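Long-range contact in cell division control protein 45 cdc45 putative (Entamoeba histolytica, PDB 6CC2), which probably takes part in chromosomal DNA replication, as Cdc45 does in the replicative CMG helicase, with a conformational switch that may regulate replication: residues S438-A451 against L470-V483. Sequence-based numbering, arbitrary orientation.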
loop_
_atom_site.group_PDB
_atom_site.type_symbol
_atom_site.label_atom_id
_atom_site.label_comp_id
_atom_site.label_asym_id
_atom_site.label_seq_id
_atom_site.Cartn_x
_atom_site.Cartn_y
_atom_site.Cartn_z
ATOM N N SER A 438 21.349 10.469 10.969
ATOM C CA SER A 438 21.745 10.561 9.567
ATOM C C SER A 438 22.343 9.247 9.090
ATOM O O SER A 438 22.010 8.758 8.006
ATOM C CB SER A 438 22.765 11.699 9.390
ATOM O OG SER A 438 22.152 12.955 9.602
ATOM N N ILE A 439 23.237 8.667 9.887
ATOM C CA ILE A 439 23.904 7.437 9.471
ATOM C C ILE A 439 22.881 6.324 9.308
ATOM O O ILE A 439 23.043 5.450 8.456
ATOM C CB ILE A 439 25.014 7.071 10.480
ATOM C CG1 ILE A 439 26.174 6.373 9.774
ATOM C CG2 ILE A 439 24.470 6.185 11.581
ATOM C CD1 ILE A 439 27.066 7.328 8.991
ATOM N N ARG A 440 21.790 6.365 10.080
ATOM C CA ARG A 440 20.779 5.314 10.024
ATOM C C ARG A 440 19.816 5.442 8.847
ATOM O O ARG A 440 19.223 4.438 8.436
ATOM C CB ARG A 440 19.968 5.309 11.318
ATOM C CG ARG A 440 20.773 4.895 12.551
ATOM C CD ARG A 440 19.986 5.178 13.822
ATOM N NE ARG A 440 18.609 4.710 13.711
ATOM C CZ ARG A 440 17.632 5.042 14.547
ATOM N NH1 ARG A 440 17.875 5.851 15.570
ATOM N NH2 ARG A 440 16.408 4.564 14.356
ATOM N N PHE A 441 19.644 6.638 8.296
ATOM C CA PHE A 441 18.653 6.851 7.248
ATOM C C PHE A 441 19.231 7.467 5.979
ATOM O O PHE A 441 18.469 7.918 5.124
ATOM C CB PHE A 441 17.508 7.719 7.780
ATOM C CG PHE A 441 16.604 6.991 8.709
ATOM C CD1 PHE A 441 15.536 6.244 8.215
ATOM C CD2 PHE A 441 16.834 7.009 10.087
ATOM C CE1 PHE A 441 14.710 5.535 9.075
ATOM C CE2 PHE A 441 15.999 6.309 10.943
ATOM C CZ PHE A 441 14.944 5.575 10.436
ATOM N N LYS A 442 20.555 7.445 5.812
ATOM C CA LYS A 442 21.156 8.053 4.631
ATOM C C LYS A 442 21.002 7.211 3.371
ATOM O O LYS A 442 21.228 7.728 2.273
ATOM C CB LYS A 442 22.655 8.289 4.866
ATOM C CG LYS A 442 23.457 7.032 5.204
ATOM C CD LYS A 442 24.951 7.304 5.130
ATOM C CE LYS A 442 25.771 6.069 5.464
ATOM N NZ LYS A 442 27.228 6.297 5.212
ATOM N N THR A 443 20.659 5.941 3.492
ATOM C CA THR A 443 20.462 5.145 2.277
ATOM C C THR A 443 19.082 5.422 1.695
ATOM O O THR A 443 18.120 5.612 2.441
ATOM C CB THR A 443 20.598 3.651 2.566
ATOM O OG1 THR A 443 19.524 3.239 3.421
ATOM C CG2 THR A 443 21.937 3.338 3.213
ATOM N N PRO A 444 18.942 5.435 0.366
ATOM C CA PRO A 444 17.635 5.780 -0.204
ATOM C C PRO A 444 16.491 4.892 0.285
ATOM O O PRO A 444 15.416 5.419 0.575
ATOM C CB PRO A 444 17.863 5.625 -1.718
ATOM C CG PRO A 444 19.335 5.952 -1.884
ATOM C CD PRO A 444 20.000 5.339 -0.667
ATOM N N TYR A 445 16.682 3.578 0.369
ATOM C CA TYR A 445 15.550 2.730 0.749
ATOM C C TYR A 445 15.089 3.004 2.181
ATOM O O TYR A 445 13.891 2.920 2.460
ATOM C CB TYR A 445 15.888 1.262 0.551
ATOM C CG TYR A 445 17.048 0.732 1.358
ATOM C CD1 TYR A 445 18.357 0.850 0.908
ATOM C CD2 TYR A 445 16.832 0.102 2.571
ATOM C CE1 TYR A 445 19.396 0.367 1.652
ATOM C CE2 TYR A 445 17.873 -0.387 3.304
ATOM C CZ TYR A 445 19.145 -0.245 2.849
ATOM O OH TYR A 445 20.195 -0.737 3.614
ATOM N N LYS A 446 16.001 3.373 3.085
ATOM C CA LYS A 446 15.592 3.772 4.430
ATOM C C LYS A 446 15.005 5.180 4.456
ATOM O O LYS A 446 13.996 5.429 5.127
ATOM C CB LYS A 446 16.789 3.688 5.387
ATOM C CG LYS A 446 17.372 2.312 5.580
ATOM C CD LYS A 446 16.426 1.407 6.324
ATOM C CE LYS A 446 17.144 0.165 6.832
ATOM N NZ LYS A 446 16.215 -0.749 7.562
ATOM N N ALA A 447 15.658 6.132 3.791
ATOM C CA ALA A 447 15.138 7.492 3.734
ATOM C C ALA A 447 13.727 7.519 3.167
ATOM O O ALA A 447 12.891 8.277 3.646
ATOM C CB ALA A 447 16.073 8.381 2.911
ATOM N N LEU A 448 13.456 6.691 2.139
ATOM C CA LEU A 448 12.120 6.657 1.543
ATOM C C LEU A 448 11.083 6.232 2.578
ATOM O O LEU A 448 9.986 6.799 2.645
ATOM C CB LEU A 448 12.098 5.708 0.358
ATOM C CG LEU A 448 12.662 6.220 -0.968
ATOM C CD1 LEU A 448 13.069 5.066 -1.884
ATOM C CD2 LEU A 448 11.632 7.117 -1.643
ATOM N N GLN A 449 11.430 5.248 3.412
ATOM C CA GLN A 449 10.480 4.807 4.431
ATOM C C GLN A 449 10.228 5.896 5.451
ATOM O O GLN A 449 9.097 6.083 5.910
ATOM C CB GLN A 449 11.001 3.540 5.120
ATOM C CG GLN A 449 11.072 2.349 4.204
ATOM C CD GLN A 449 11.558 1.141 4.931
ATOM O OE1 GLN A 449 10.873 0.606 5.803
ATOM N NE2 GLN A 449 12.750 0.706 4.594
ATOM N N LEU A 450 11.286 6.618 5.837
ATOM C CA LEU A 450 11.118 7.697 6.804
ATOM C C LEU A 450 10.314 8.838 6.214
ATOM O O LEU A 450 9.447 9.406 6.885
ATOM C CB LEU A 450 12.498 8.165 7.285
ATOM C CG LEU A 450 12.476 9.277 8.334
ATOM C CD1 LEU A 450 11.684 8.822 9.564
ATOM C CD2 LEU A 450 13.891 9.650 8.749
ATOM N N ALA A 451 10.567 9.183 4.944
ATOM C CA ALA A 451 9.797 10.250 4.309
ATOM C C ALA A 451 8.308 9.907 4.277
ATOM O O ALA A 451 7.465 10.780 4.511
ATOM C CB ALA A 451 10.299 10.501 2.893
ATOM N N LEU A 470 12.432 15.152 2.155
ATOM C CA LEU A 470 13.314 14.837 3.268
ATOM C C LEU A 470 14.746 14.831 2.765
ATOM O O LEU A 470 15.041 14.182 1.757
ATOM C CB LEU A 470 12.957 13.458 3.845
ATOM C CG LEU A 470 13.923 12.931 4.910
ATOM C CD1 LEU A 470 13.843 13.712 6.156
ATOM C CD2 LEU A 470 13.599 11.445 5.164
ATOM N N ALA A 471 15.607 15.577 3.444
ATOM C CA ALA A 471 17.045 15.604 3.160
ATOM C C ALA A 471 17.808 14.998 4.328
ATOM O O ALA A 471 17.679 15.472 5.464
ATOM C CB ALA A 471 17.516 17.033 2.924
ATOM N N VAL A 472 18.618 13.977 4.050
ATOM C CA VAL A 472 19.389 13.292 5.077
ATOM C C VAL A 472 20.863 13.385 4.752
ATOM O O VAL A 472 21.279 13.034 3.637
ATOM C CB VAL A 472 18.963 11.813 5.226
ATOM C CG1 VAL A 472 19.699 11.172 6.433
ATOM C CG2 VAL A 472 17.442 11.698 5.368
ATOM N N LEU A 473 21.652 13.825 5.736
ATOM C CA LEU A 473 23.084 13.963 5.544
ATOM C C LEU A 473 23.731 12.605 5.330
ATOM O O LEU A 473 23.521 11.678 6.106
ATOM C CB LEU A 473 23.702 14.658 6.762
ATOM C CG LEU A 473 25.222 14.786 6.737
ATOM C CD1 LEU A 473 25.691 15.713 5.632
ATOM C CD2 LEU A 473 25.735 15.258 8.092
ATOM N N ASP A 474 24.523 12.494 4.267
ATOM C CA ASP A 474 25.450 11.390 4.051
ATOM C C ASP A 474 26.829 11.999 4.264
ATOM O O ASP A 474 27.431 12.552 3.338
ATOM C CB ASP A 474 25.292 10.786 2.660
ATOM C CG ASP A 474 26.168 9.570 2.456
ATOM O OD1 ASP A 474 27.233 9.463 3.110
ATOM O OD2 ASP A 474 25.791 8.719 1.626
ATOM N N ALA A 475 27.321 11.910 5.504
ATOM C CA ALA A 475 28.514 12.653 5.884
ATOM C C ALA A 475 29.754 12.131 5.177
ATOM O O ALA A 475 30.664 12.911 4.874
ATOM C CB ALA A 475 28.713 12.583 7.397
ATOM N N GLU A 476 29.810 10.825 4.907
ATOM C CA GLU A 476 30.951 10.254 4.200
ATOM C C GLU A 476 31.020 10.766 2.765
ATOM O O GLU A 476 32.103 11.118 2.278
ATOM C CB GLU A 476 30.868 8.730 4.218
ATOM C CG GLU A 476 31.975 8.029 3.437
ATOM C CD GLU A 476 33.362 8.280 4.009
ATOM O OE1 GLU A 476 33.470 8.952 5.059
ATOM O OE2 GLU A 476 34.349 7.805 3.405
ATOM N N LYS A 477 29.888 10.822 2.077
ATOM C CA LYS A 477 29.859 11.301 0.702
ATOM C C LYS A 477 29.840 12.820 0.605
ATOM O O LYS A 477 30.044 13.357 -0.486
ATOM C CB LYS A 477 28.640 10.714 -0.012
ATOM C CG LYS A 477 28.762 10.635 -1.522
ATOM C CD LYS A 477 27.677 9.730 -2.103
ATOM C CE LYS A 477 27.578 9.863 -3.615
ATOM N NZ LYS A 477 26.477 9.029 -4.172
ATOM N N LYS A 478 29.619 13.528 1.717
ATOM C CA LYS A 478 29.535 14.985 1.716
ATOM C C LYS A 478 28.319 15.464 0.922
ATOM O O LYS A 478 28.396 16.437 0.168
ATOM C CB LYS A 478 30.828 15.606 1.171
ATOM C CG LYS A 478 32.103 15.043 1.785
ATOM C CD LYS A 478 32.162 15.300 3.280
ATOM C CE LYS A 478 33.488 14.843 3.887
ATOM N NZ LYS A 478 33.572 13.361 4.033
ATOM N N THR A 479 27.186 14.783 1.098
ATOM C CA THR A 479 25.982 15.060 0.345
ATOM C C THR A 479 24.779 15.007 1.274
ATOM O O THR A 479 24.855 14.517 2.408
ATOM C CB THR A 479 25.761 14.034 -0.773
ATOM O OG1 THR A 479 25.609 12.729 -0.186
ATOM C CG2 THR A 479 26.930 14.030 -1.765
ATOM N N PHE A 480 23.664 15.511 0.777
ATOM C CA PHE A 480 22.340 15.167 1.295
ATOM C C PHE A 480 21.657 14.257 0.289
ATOM O O PHE A 480 21.615 14.569 -0.911
ATOM C CB PHE A 480 21.461 16.395 1.528
ATOM C CG PHE A 480 21.827 17.185 2.770
ATOM C CD1 PHE A 480 21.311 16.824 3.996
ATOM C CD2 PHE A 480 22.692 18.271 2.697
ATOM C CE1 PHE A 480 21.648 17.523 5.126
ATOM C CE2 PHE A 480 23.033 18.976 3.834
ATOM C CZ PHE A 480 22.510 18.609 5.044
ATOM N N VAL A 481 21.128 13.132 0.777
ATOM C CA VAL A 481 20.167 12.363 0.014
ATOM C C VAL A 481 18.832 13.081 0.122
ATOM O O VAL A 481 18.426 13.453 1.220
ATOM C CB VAL A 481 20.074 10.924 0.543
ATOM C CG1 VAL A 481 19.095 10.116 -0.279
ATOM C CG2 VAL A 481 21.445 10.281 0.487
ATOM N N ILE A 482 18.180 13.324 -1.017
ATOM C CA ILE A 482 16.914 14.042 -1.060
ATOM C C ILE A 482 15.835 13.079 -1.548
ATOM O O ILE A 482 15.942 12.525 -2.656
ATOM C CB ILE A 482 16.966 15.263 -2.000
ATOM C CG1 ILE A 482 18.206 16.102 -1.760
ATOM C CG2 ILE A 482 15.676 16.090 -1.830
ATOM C CD1 ILE A 482 18.242 16.750 -0.444
ATOM N N VAL A 483 14.800 12.883 -0.744
ATOM C CA VAL A 483 13.670 12.050 -1.125
ATOM C C VAL A 483 12.425 12.924 -1.165
ATOM O O VAL A 483 12.176 13.708 -0.238
ATOM C CB VAL A 483 13.481 10.882 -0.140
ATOM C CG1 VAL A 483 12.151 10.175 -0.426
ATOM C CG2 VAL A 483 14.646 9.920 -0.242
HETATM O O HOH W 1 23.718 7.409 1.209
#
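Ala447 and Ala451 of helix 444-451 turn their small methyls onto the beta hairpin 470-483, letting the helix axis pass 8.7 Å from that of strand 479-483. Val483 straddles the pair: CG1, held anti to the backbone N (chi1 170°), reaches Ala451 CB at 3.8 Å, while CG2 meets Ala447 CB, so one compact valine serves two helix residues. Leu448 crosses it at about a right angle, CD2 pressed tightly on Val483 CG1 (3.3 Å). Val481 CG2 lies 3.1 Å from Lys442 O, in the link between the helices, near Pro444. On the other strand Leu470 CD2 lies against Ala447 O and against CG and CD2 of Leu450, and Val472 CG1 packs on 438-441, 3.7 Å from both Ser438 O and Phe441 O.

The extended Lys442 chain runs across the Asp474 carboxylate and ends in a long salt bridge, NZ to OD1 at 3.8 Å. One water donates to both Lys442 O and Asp474 OD2. OD1 also accepts from Lys477 N, above the carboxylate plane, in an Asx motif, and Asp474 faces Lys478 and Thr479 in a G1 beta bulge.

Helix 393-417 packs on Phe441 and Leu450, whereas strand 519-525, next to 479-485, touches Pro444 and Leu448.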